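3',5'-nucleoside bisphosphate phosphatase (Chromobacterium violaceum, PDB 2YB1) hydrolyses nucleoside 3',5'-bisphosphates to nucleoside 5'-phosphates and orthophosphate, using three manganese ions and showing little preference among the bases. Local coordinates at residues H7-R11 and T12-A16; V67-G70 and R71-V74; V188-P192 and G193-M197; S223-L226 and D227-H230. All coordinates share one frame; numbering follows the deposited sequence.

Contact 1: H7-R11 and T12-A16; sequences HFHSR and TSDGA. With MN (manganese (II) ion), chain C; MN (manganese (II) ion), chain B; AMP (adenosine monophosphate), chain E.
Ser10 O takes two backbone N-H groups from the turn that follows it: Gly15 N at 2.8 Å and Ser13 N at 3.0 Å, arriving from opposite faces of the carbonyl plane. The Ser10 hydroxyl works on the same turn, its OG accepting from Thr12 N at 3.1 Å while also bonding Asp38. With chi1 at 74°, OG sits between the backbone N and the carbonyl carbon, which turns it to the Thr12 amide. The chain passes close by His9 here, Gly15 N lying 3.7 Å from His9 CB. Arg11 bends at chi3, and its NH1 returns to Ala16 O at 2.9 Å, the acceptor lying in the guanidinium plane; its NE pairs with Asp127. The His9 ring has each nitrogen engaged: ND1 makes a weak bond to Ser13 OG, in the ring plane, and NE2 binds manganese at 2.2 Å. Ser13 OG is itself hydrogen-bonded to Asp38. Asp14 OD1 lies over a face of the His9 ring, the carboxylate turned 76° from it. On one manganese, His7 NE2 joins His9, Glu64 and Asp248. Asp14 OD2 holds a second at 2.2 Å, with His39, His250 and both ribose hydroxyl oxygens of AMP, and also bonds Thr135. The His-Phe-His pair of ligands after the first strand, followed by a metal-binding aspartate, is the PHP-family metal signature.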
loop_
_atom_site.group_PDB
_atom_site.type_symbol
_atom_site.label_atom_id
_atom_site.label_comp_id
_atom_site.label_asym_id
_atom_site.label_seq_id
_atom_site.Cartn_x
_atom_site.Cartn_y
_atom_site.Cartn_z
ATOM N N HIS A 7 1.186 -4.423 -6.063
ATOM C CA HIS A 7 1.283 -3.823 -4.729
ATOM C C HIS A 7 2.526 -4.283 -3.947
ATOM O O HIS A 7 2.629 -5.452 -3.610
ATOM C CB HIS A 7 0.006 -4.189 -3.962
ATOM C CG HIS A 7 -0.181 -3.456 -2.673
ATOM N ND1 HIS A 7 -1.430 -3.104 -2.201
ATOM C CD2 HIS A 7 0.705 -3.034 -1.740
ATOM C CE1 HIS A 7 -1.301 -2.485 -1.041
ATOM N NE2 HIS A 7 -0.017 -2.428 -0.741
ATOM N N PHE A 8 3.429 -3.369 -3.615
ATOM C CA PHE A 8 4.556 -3.683 -2.722
ATOM C C PHE A 8 5.261 -2.402 -2.286
ATOM O O PHE A 8 4.985 -1.326 -2.831
ATOM C CB PHE A 8 5.551 -4.691 -3.364
ATOM C CG PHE A 8 6.043 -4.311 -4.751
ATOM C CD1 PHE A 8 7.191 -3.531 -4.913
ATOM C CD2 PHE A 8 5.399 -4.793 -5.895
ATOM C CE1 PHE A 8 7.649 -3.180 -6.193
ATOM C CE2 PHE A 8 5.854 -4.453 -7.178
ATOM C CZ PHE A 8 6.990 -3.648 -7.326
ATOM N N HIS A 9 6.209 -2.536 -1.358
ATOM C CA HIS A 9 6.813 -1.388 -0.683
ATOM C C HIS A 9 8.329 -1.399 -0.737
ATOM O O HIS A 9 8.945 -2.436 -0.987
ATOM C CB HIS A 9 6.370 -1.341 0.782
ATOM C CG HIS A 9 4.901 -1.119 0.933
ATOM N ND1 HIS A 9 4.356 0.131 1.113
ATOM C CD2 HIS A 9 3.858 -1.979 0.862
ATOM C CE1 HIS A 9 3.039 0.034 1.168
ATOM N NE2 HIS A 9 2.712 -1.236 1.020
ATOM N N SER A 10 8.920 -0.235 -0.474
ATOM C CA SER A 10 10.365 -0.083 -0.470
ATOM C C SER A 10 10.728 0.759 0.737
ATOM O O SER A 10 9.835 1.195 1.476
ATOM C CB SER A 10 10.825 0.631 -1.745
ATOM O OG SER A 10 10.510 2.017 -1.693
ATOM N N ARG A 11 12.026 1.008 0.929
ATOM C CA ARG A 11 12.485 1.845 2.040
ATOM C C ARG A 11 11.997 3.289 1.933
ATOM O O ARG A 11 12.110 4.060 2.890
ATOM C CB ARG A 11 14.014 1.783 2.181
ATOM C CG ARG A 11 14.529 0.402 2.558
ATOM C CD ARG A 11 16.047 0.413 2.802
ATOM N NE ARG A 11 16.345 0.967 4.117
ATOM C CZ ARG A 11 16.275 0.268 5.250
ATOM N NH1 ARG A 11 15.928 -1.023 5.217
ATOM N NH2 ARG A 11 16.552 0.852 6.416
ATOM N N THR A 12 11.439 3.657 0.778
ATOM C CA THR A 12 10.798 4.966 0.658
ATOM C C THR A 12 9.685 5.109 1.705
ATOM O O THR A 12 9.505 6.190 2.277
ATOM C CB THR A 12 10.211 5.237 -0.750
ATOM O OG1 THR A 12 11.263 5.222 -1.719
ATOM C CG2 THR A 12 9.517 6.619 -0.791
ATOM N N SER A 13 8.926 4.042 1.965
ATOM C CA SER A 13 8.054 4.139 3.127
ATOM C C SER A 13 8.328 3.089 4.203
ATOM O O SER A 13 9.233 3.278 5.021
ATOM C CB SER A 13 6.583 4.072 2.691
ATOM O OG SER A 13 6.267 2.856 2.010
ATOM N N ASP A 14 7.607 1.971 4.166
ATOM C CA ASP A 14 7.796 0.907 5.161
ATOM C C ASP A 14 8.398 -0.433 4.715
ATOM O O ASP A 14 8.391 -1.398 5.482
ATOM C CB ASP A 14 6.595 0.752 6.105
ATOM C CG ASP A 14 5.404 0.151 5.422
ATOM O OD1 ASP A 14 5.437 0.029 4.185
ATOM O OD2 ASP A 14 4.445 -0.193 6.133
ATOM N N GLY A 15 8.829 -0.527 3.461
ATOM C CA GLY A 15 9.482 -1.741 2.996
ATOM C C GLY A 15 10.924 -1.811 3.492
ATOM O O GLY A 15 11.537 -0.777 3.779
ATOM N N ALA A 16 11.467 -3.021 3.581
ATOM C CA ALA A 16 12.854 -3.215 4.009
ATOM C C ALA A 16 13.886 -3.070 2.883
ATOM O O ALA A 16 15.074 -2.881 3.147
ATOM C CB ALA A 16 13.009 -4.563 4.701
HETATM MN MN MN C . 0.671 -1.888 1.267
HETATM MN MN MN B . 2.822 -1.004 4.944
HETATM P P AMP E . 0.808 3.612 9.839
HETATM O O1P AMP E . -0.458 3.496 10.661
HETATM O O2P AMP E . 0.421 4.070 8.450
HETATM O O3P AMP E . 1.837 4.417 10.593
HETATM O "O5'" AMP E . 1.271 2.088 9.781
HETATM C "C5'" AMP E . 0.479 1.117 9.119
HETATM C "C4'" AMP E . 1.314 -0.023 8.601
HETATM O "O4'" AMP E . 1.588 -0.947 9.679
HETATM C "C3'" AMP E . 0.658 -0.885 7.531
HETATM O "O3'" AMP E . 0.782 -0.327 6.232
HETATM C "C2'" AMP E . 1.362 -2.231 7.683
HETATM O "O2'" AMP E . 2.600 -2.230 6.983
HETATM C "C1'" AMP E . 1.654 -2.272 9.184
HETATM N N9 AMP E . 0.668 -3.091 9.911
HETATM C C8 AMP E . -0.529 -2.678 10.380
HETATM N N7 AMP E . -1.183 -3.710 10.986
HETATM C C5 AMP E . -0.400 -4.804 10.893
HETATM C C6 AMP E . -0.475 -6.221 11.321
HETATM N N6 AMP E . -1.559 -6.692 11.981
HETATM N N1 AMP E . 0.576 -7.025 11.027
HETATM C C2 AMP E . 1.663 -6.578 10.367
HETATM N N3 AMP E . 1.798 -5.304 9.947
HETATM C C4 AMP E . 0.819 -4.391 10.182
#

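Contact 2: V67-G70 and R71-V74; sequences VSWG and RHTV
Trp69 lies alongside His72, both side chains pointing the same way, with CE3 of the indole 4.1 Å from CD2 of the imidazole. The rings meet obliquely, their planes 37° apart. The tryptophan reaches this place with CG anti to its backbone N (chi1 180°), whereas His72 has CG beside its own N, which leaves Trp69 O at the imidazole edge. Over one face of the His72 ring lies CG of Arg71; further along, the same arginine turns its guanidinium face to His72 CE1, and its NH2 forms a salt bridge with Asp196. Indole NE1 bonds Asp208, on the helix 199-211 that covers this face of the hairpin. On the same face Val67 CG1 packs against Val74 CG2 at 3.5 Å; Val67 is covered by helix 173-182 and Val74 by Tyr195 and Met197. The other face carries Ser68 and Thr73, a non-hydrogen-bonded pair whose hydroxyls are joined by one water, 2.6 Å from Ser68 OG and 2.7 Å from Thr73 OG1; Ser68 OG also bonds Trp170 N. Along the ladder the backbones form two hydrogen-bonded pairs. Val67 and Val74 each give their N-H to the other's carbonyl oxygen, and Trp69 N to His72 O, at 2.7 Å, is matched by His72 N to Trp69 O at 2.9 Å. Gly70 takes a positive phi of 55° at the first corner of the turn. This is a beta hairpin with a two-residue loop, Gly70-Arg71, forming a type II' turn that links strands 59-69 and 72-79 of the central sheet.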
loop_
_atom_site.group_PDB
_atom_site.type_symbol
_atom_site.label_atom_id
_atom_site.label_comp_id
_atom_site.label_asym_id
_atom_site.label_seq_id
_atom_site.Cartn_x
_atom_site.Cartn_y
_atom_site.Cartn_z
ATOM N N VAL A 67 -6.351 6.694 4.168
ATOM C CA VAL A 67 -7.668 7.324 4.178
ATOM C C VAL A 67 -8.383 7.030 5.503
ATOM O O VAL A 67 -8.332 5.908 6.011
ATOM C CB VAL A 67 -8.535 6.812 2.980
ATOM C CG1 VAL A 67 -10.031 7.168 3.157
ATOM C CG2 VAL A 67 -8.011 7.370 1.664
ATOM N N SER A 68 -9.029 8.045 6.077
ATOM C CA SER A 68 -9.946 7.795 7.190
ATOM C C SER A 68 -11.355 7.910 6.636
ATOM O O SER A 68 -11.742 8.954 6.093
ATOM C CB SER A 68 -9.735 8.780 8.344
ATOM O OG SER A 68 -8.416 8.701 8.860
ATOM N N TRP A 69 -12.103 6.821 6.727
ATOM C CA TRP A 69 -13.478 6.797 6.253
ATOM C C TRP A 69 -14.338 6.406 7.454
ATOM O O TRP A 69 -14.313 5.253 7.904
ATOM C CB TRP A 69 -13.596 5.770 5.117
ATOM C CG TRP A 69 -14.970 5.604 4.496
ATOM C CD1 TRP A 69 -15.610 6.475 3.652
ATOM C CD2 TRP A 69 -15.833 4.474 4.637
ATOM N NE1 TRP A 69 -16.830 5.961 3.276
ATOM C CE2 TRP A 69 -16.989 4.732 3.863
ATOM C CE3 TRP A 69 -15.747 3.270 5.347
ATOM C CZ2 TRP A 69 -18.050 3.829 3.779
ATOM C CZ3 TRP A 69 -16.811 2.362 5.258
ATOM C CH2 TRP A 69 -17.946 2.656 4.482
ATOM N N GLY A 70 -15.098 7.361 7.979
ATOM C CA GLY A 70 -15.751 7.139 9.262
ATOM C C GLY A 70 -14.729 6.757 10.327
ATOM O O GLY A 70 -13.697 7.419 10.474
ATOM N N ARG A 71 -15.005 5.688 11.071
ATOM C CA ARG A 71 -14.092 5.223 12.121
ATOM C C ARG A 71 -13.005 4.300 11.567
ATOM O O ARG A 71 -12.181 3.776 12.319
ATOM C CB ARG A 71 -14.866 4.477 13.215
ATOM C CG ARG A 71 -15.135 3.009 12.879
ATOM C CD ARG A 71 -15.597 2.207 14.098
ATOM N NE ARG A 71 -15.097 0.831 14.071
ATOM C CZ ARG A 71 -15.816 -0.225 13.699
ATOM N NH1 ARG A 71 -17.081 -0.072 13.321
ATOM N NH2 ARG A 71 -15.275 -1.438 13.706
ATOM N N HIS A 72 -13.015 4.090 10.254
ATOM C CA HIS A 72 -12.130 3.113 9.629
ATOM C C HIS A 72 -10.954 3.781 8.944
ATOM O O HIS A 72 -11.109 4.829 8.318
ATOM C CB HIS A 72 -12.896 2.292 8.588
ATOM C CG HIS A 72 -14.118 1.620 9.130
ATOM N ND1 HIS A 72 -14.093 0.348 9.665
ATOM C CD2 HIS A 72 -15.400 2.044 9.224
ATOM C CE1 HIS A 72 -15.307 0.021 10.070
ATOM N NE2 HIS A 72 -16.119 1.032 9.810
ATOM N N THR A 73 -9.779 3.171 9.065
ATOM C CA THR A 73 -8.655 3.516 8.209
ATOM C C THR A 73 -8.670 2.561 7.021
ATOM O O THR A 73 -8.637 1.343 7.204
ATOM C CB THR A 73 -7.309 3.358 8.941
ATOM O OG1 THR A 73 -7.291 4.210 10.088
ATOM C CG2 THR A 73 -6.163 3.737 8.019
ATOM N N VAL A 74 -8.756 3.104 5.810
ATOM C CA VAL A 74 -8.661 2.279 4.611
ATOM C C VAL A 74 -7.486 2.757 3.758
ATOM O O VAL A 74 -6.997 3.880 3.925
ATOM C CB VAL A 74 -9.977 2.261 3.774
ATOM C CG1 VAL A 74 -11.129 1.656 4.582
ATOM C CG2 VAL A 74 -10.325 3.643 3.292
HETATM O O HOH W 1 -8.587 6.569 10.415
#

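Contact 3: V188-P192 and G193-M197; sequences VIAHP and GRYDM. With MN (manganese (II) ion), chain D; PO4 (phosphate ion), chain F.
Arg194 lays its guanidinium flat on the His191 ring, planes 12° apart and centres 4.1 Å from each other, with CZ above the middle of the imidazole. Bends at chi2 and chi3 fold the arginine back over the ring. Ala190 CB lies against the opposite face, toward its rim, so the imidazole is packed from both sides while its NE2 binds manganese at 2.1 Å. The stack also aims the arginine: NH1 gives a nearly straight bond to phosphate O1 at 2.9 Å, with O1 in the guanidinium plane, and NH2 adds a weak one to O4. Phosphate O3 and O4 bind the same manganese, so metal and arginine hold the anion together. Tyr195 crosses His191 at about a right angle, its ring over the histidine's carbonyl: His191 O lies 4.0 Å above the ring centre. At the edge of the phenol, Ile189 CG2 touches CE2 at 3.9 Å. Tyr195 OH lies 2.7 Å from Ala190 O and accepts from His75 N. His191 ND1 is buried without a partner. The short 3-10 turn behind these rings is tied by Arg194 N to His191 O, 3.1 Å, and by Tyr195 N to Pro192 O. Glu64 and His75 complete the manganese site, at a loop leaving the C-terminal end of strand 186-189, the usual location of metal ligands in the PHP fold.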
loop_
_atom_site.group_PDB
_atom_site.type_symbol
_atom_site.label_atom_id
_atom_site.label_comp_id
_atom_site.label_asym_id
_atom_site.label_seq_id
_atom_site.Cartn_x
_atom_site.Cartn_y
_atom_site.Cartn_z
ATOM N N VAL A 188 -7.789 2.224 -6.486
ATOM C CA VAL A 188 -8.017 0.821 -6.147
ATOM C C VAL A 188 -8.174 0.661 -4.632
ATOM O O VAL A 188 -7.307 1.083 -3.874
ATOM C CB VAL A 188 -6.804 -0.054 -6.597
ATOM C CG1 VAL A 188 -7.012 -1.526 -6.220
ATOM C CG2 VAL A 188 -6.526 0.110 -8.088
ATOM N N ILE A 189 -9.259 0.031 -4.184
ATOM C CA ILE A 189 -9.396 -0.270 -2.763
ATOM C C ILE A 189 -8.445 -1.419 -2.444
ATOM O O ILE A 189 -8.551 -2.512 -3.020
ATOM C CB ILE A 189 -10.827 -0.700 -2.407
ATOM C CG1 ILE A 189 -11.795 0.483 -2.561
ATOM C CG2 ILE A 189 -10.869 -1.261 -0.981
ATOM C CD1 ILE A 189 -13.263 0.081 -2.491
ATOM N N ALA A 190 -7.515 -1.172 -1.525
ATOM C CA ALA A 190 -6.474 -2.150 -1.235
ATOM C C ALA A 190 -6.939 -3.155 -0.180
ATOM O O ALA A 190 -7.712 -2.809 0.713
ATOM C CB ALA A 190 -5.198 -1.447 -0.774
ATOM N N HIS A 191 -6.507 -4.403 -0.339
ATOM C CA HIS A 191 -6.688 -5.454 0.661
ATOM C C HIS A 191 -7.977 -5.332 1.485
ATOM O O HIS A 191 -7.939 -5.228 2.711
ATOM C CB HIS A 191 -5.442 -5.585 1.555
ATOM C CG HIS A 191 -5.037 -4.310 2.225
ATOM N ND1 HIS A 191 -5.860 -3.635 3.101
ATOM C CD2 HIS A 191 -3.889 -3.591 2.155
ATOM C CE1 HIS A 191 -5.240 -2.551 3.535
ATOM N NE2 HIS A 191 -4.043 -2.504 2.977
ATOM N N PRO A 192 -9.134 -5.380 0.804
ATOM C CA PRO A 192 -10.432 -5.181 1.463
ATOM C C PRO A 192 -10.741 -6.225 2.552
ATOM O O PRO A 192 -11.502 -5.939 3.473
ATOM C CB PRO A 192 -11.432 -5.256 0.297
ATOM C CG PRO A 192 -10.724 -6.051 -0.772
ATOM C CD PRO A 192 -9.274 -5.632 -0.642
ATOM N N GLY A 193 -10.129 -7.398 2.469
ATOM C CA GLY A 193 -10.359 -8.442 3.455
ATOM C C GLY A 193 -9.803 -8.136 4.833
ATOM O O GLY A 193 -10.141 -8.815 5.808
ATOM N N ARG A 194 -8.954 -7.113 4.920
ATOM C CA ARG A 194 -8.362 -6.711 6.197
ATOM C C ARG A 194 -9.275 -5.784 7.002
ATOM O O ARG A 194 -9.060 -5.593 8.194
ATOM C CB ARG A 194 -7.014 -6.005 5.989
ATOM C CG ARG A 194 -5.914 -6.867 5.415
ATOM C CD ARG A 194 -4.659 -6.821 6.298
ATOM N NE ARG A 194 -4.263 -5.461 6.700
ATOM C CZ ARG A 194 -3.171 -4.827 6.270
ATOM N NH1 ARG A 194 -2.350 -5.421 5.406
ATOM N NH2 ARG A 194 -2.896 -3.598 6.704
ATOM N N TYR A 195 -10.277 -5.192 6.358
ATOM C CA TYR A 195 -11.080 -4.178 7.034
ATOM C C TYR A 195 -12.128 -4.833 7.940
ATOM O O TYR A 195 -12.636 -5.919 7.619
ATOM C CB TYR A 195 -11.752 -3.263 6.005
ATOM C CG TYR A 195 -10.786 -2.591 5.043
ATOM C CD1 TYR A 195 -9.553 -2.125 5.478
ATOM C CD2 TYR A 195 -11.113 -2.426 3.699
ATOM C CE1 TYR A 195 -8.669 -1.519 4.603
ATOM C CE2 TYR A 195 -10.232 -1.811 2.814
ATOM C CZ TYR A 195 -9.012 -1.357 3.276
ATOM O OH TYR A 195 -8.118 -0.753 2.412
ATOM N N ASP A 196 -12.490 -4.187 9.047
ATOM C CA ASP A 196 -13.479 -4.831 9.895
ATOM C C ASP A 196 -14.832 -4.310 9.421
ATOM O O ASP A 196 -15.391 -3.349 9.966
ATOM C CB ASP A 196 -13.215 -4.432 11.352
ATOM C CG ASP A 196 -14.272 -4.965 12.333
ATOM O OD1 ASP A 196 -14.790 -6.093 12.148
ATOM O OD2 ASP A 196 -14.567 -4.241 13.314
ATOM N N MET A 197 -15.400 -5.059 8.474
ATOM C CA MET A 197 -16.603 -4.654 7.761
ATOM C C MET A 197 -17.308 -5.906 7.266
ATOM O O MET A 197 -16.659 -6.813 6.741
ATOM C CB MET A 197 -16.228 -3.790 6.547
ATOM C CG MET A 197 -15.529 -2.461 6.877
ATOM S SD MET A 197 -15.159 -1.535 5.369
ATOM C CE MET A 197 -14.258 -0.130 6.026
HETATM MN MN MN D . -2.409 -1.127 3.033
HETATM P P PO4 F . -0.191 -2.403 3.960
HETATM O O1 PO4 F . -0.121 -3.769 4.619
HETATM O O2 PO4 F . 1.197 -1.884 3.750
HETATM O O3 PO4 F . -0.858 -2.506 2.597
HETATM O O4 PO4 F . -0.997 -1.486 4.845
HETATM O O HOH W 2 -13.431 -7.108 5.080
#

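Contact 4: S223-L226 and D227-H230; sequences SHSL and DDMH
A capping box opens helix 226-239, with Ser225 as N-cap and Asp228 as its partner three residues on. The exchange is reciprocal: Ser225 OG accepts from Asp228 N at 3.1 Å, and Ser225 N gives an almost straight bond, 172°, to Asp228 OD2 at 2.9 Å. This donor meets OD2 on its anti side, 32° out of the carboxylate plane. The serine torsion places OG between the backbone N and the carbonyl carbon (chi1 65°), turned back to the first turn of the helix. A water bonded to Ser223 O is a second donor to OD2, at 3.0 Å. As in other capping boxes, one N-H of the first turn, that of Asp228, is thereby bound, together with the N-H of the N-cap residue itself. Regular helical bonding starts with Met229 N to Ser225 O and His230 N to Leu226 O, both 3.0 Å. Ahead of the cap, His224 turns a ring face to Asp228 CB, a CH-pi contact 4.0 Å from the ring centroid. Its nitrogens are engaged beyond the helix start, ND1 by Val219 O and NE2 by Gly193 N, and Phe232 meets its ring nearly parallel. Leu226 CD2 lies beside Met229 SD, 3.9 Å away.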
loop_
_atom_site.group_PDB
_atom_site.type_symbol
_atom_site.label_atom_id
_atom_site.label_comp_id
_atom_site.label_asym_id
_atom_site.label_seq_id
_atom_site.Cartn_x
_atom_site.Cartn_y
_atom_site.Cartn_z
ATOM N N SER A 223 -2.572 -10.362 1.465
ATOM C CA SER A 223 -3.371 -10.294 2.692
ATOM C C SER A 223 -4.697 -11.068 2.622
ATOM O O SER A 223 -5.487 -11.018 3.564
ATOM C CB SER A 223 -3.678 -8.832 3.060
ATOM O OG SER A 223 -2.496 -8.062 3.232
ATOM N N HIS A 224 -4.948 -11.767 1.516
ATOM C CA HIS A 224 -6.241 -12.405 1.303
ATOM C C HIS A 224 -6.167 -13.917 1.362
ATOM O O HIS A 224 -5.199 -14.520 0.898
ATOM C CB HIS A 224 -6.834 -11.994 -0.049
ATOM C CG HIS A 224 -7.531 -10.669 -0.027
ATOM N ND1 HIS A 224 -8.061 -10.090 -1.161
ATOM C CD2 HIS A 224 -7.784 -9.810 0.991
ATOM C CE1 HIS A 224 -8.609 -8.929 -0.842
ATOM N NE2 HIS A 224 -8.461 -8.740 0.459
ATOM N N SER A 225 -7.197 -14.533 1.928
ATOM C CA SER A 225 -7.336 -15.968 1.819
ATOM C C SER A 225 -8.043 -16.260 0.506
ATOM O O SER A 225 -8.544 -15.342 -0.166
ATOM C CB SER A 225 -8.184 -16.500 2.969
ATOM O OG SER A 225 -9.513 -16.004 2.861
ATOM N N LEU A 226 -8.148 -17.535 0.161
ATOM C CA LEU A 226 -8.853 -17.909 -1.055
ATOM C C LEU A 226 -10.325 -17.535 -0.953
ATOM O O LEU A 226 -10.931 -17.133 -1.956
ATOM C CB LEU A 226 -8.688 -19.402 -1.361
ATOM C CG LEU A 226 -7.275 -19.812 -1.797
ATOM C CD1 LEU A 226 -7.205 -21.306 -2.076
ATOM C CD2 LEU A 226 -6.808 -19.001 -3.014
ATOM N N ASP A 227 -10.901 -17.667 0.244
ATOM C CA ASP A 227 -12.283 -17.226 0.465
ATOM C C ASP A 227 -12.419 -15.726 0.243
ATOM O O ASP A 227 -13.420 -15.272 -0.313
ATOM C CB ASP A 227 -12.796 -17.586 1.864
ATOM C CG ASP A 227 -13.110 -19.067 2.011
ATOM O OD1 ASP A 227 -13.223 -19.757 0.975
ATOM O OD2 ASP A 227 -13.249 -19.535 3.164
ATOM N N ASP A 228 -11.421 -14.961 0.691
ATOM C CA ASP A 228 -11.412 -13.514 0.449
ATOM C C ASP A 228 -11.427 -13.233 -1.046
ATOM O O ASP A 228 -12.176 -12.378 -1.512
ATOM C CB ASP A 228 -10.184 -12.829 1.069
ATOM C CG ASP A 228 -10.239 -12.750 2.597
ATOM O OD1 ASP A 228 -11.339 -12.650 3.176
ATOM O OD2 ASP A 228 -9.160 -12.786 3.225
ATOM N N MET A 229 -10.580 -13.935 -1.804
ATOM C CA MET A 229 -10.509 -13.710 -3.244
ATOM C C MET A 229 -11.861 -13.950 -3.879
ATOM O O MET A 229 -12.312 -13.167 -4.710
ATOM C CB MET A 229 -9.493 -14.634 -3.911
ATOM C CG MET A 229 -8.073 -14.486 -3.405
ATOM S SD MET A 229 -6.952 -15.383 -4.498
ATOM C CE MET A 229 -7.454 -14.715 -6.072
ATOM N N HIS A 230 -12.496 -15.057 -3.504
ATOM C CA HIS A 230 -13.818 -15.386 -4.030
ATOM C C HIS A 230 -14.837 -14.288 -3.705
ATOM O O HIS A 230 -15.576 -13.826 -4.571
ATOM C CB HIS A 230 -14.275 -16.736 -3.459
ATOM C CG HIS A 230 -15.680 -17.108 -3.820
ATOM N ND1 HIS A 230 -16.002 -17.759 -4.992
ATOM C CD2 HIS A 230 -16.848 -16.930 -3.158
ATOM C CE1 HIS A 230 -17.306 -17.964 -5.037
ATOM N NE2 HIS A 230 -17.843 -17.472 -3.935
HETATM O O HOH W 3 -7.676 -10.802 4.876
#

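In the fold
Contact 1 is the most buried of the four and contact 4 lies at the surface; contacts 2 and 3 are intermediate, partly buried. Contacts 1 and 3 supply metal ligands from loops following strands 4-5 and 186-189, and meet where His7 CE1 packs on Ala190 CB. Contact 2 binds no metal and relies on strand pairing and packing; its strand 72-79 neighbours 186-189 in the sheet, and Met197 of contact 3 rests on Trp69 and His72. Contact 4, a helix start, reaches contact 3 where His224 packs on Pro192. Its polar groups chiefly serve backbone amides, whereas those of contacts 1 and 3 also hold manganese, with the AMP ribose at contact 1 and phosphate at contact 3.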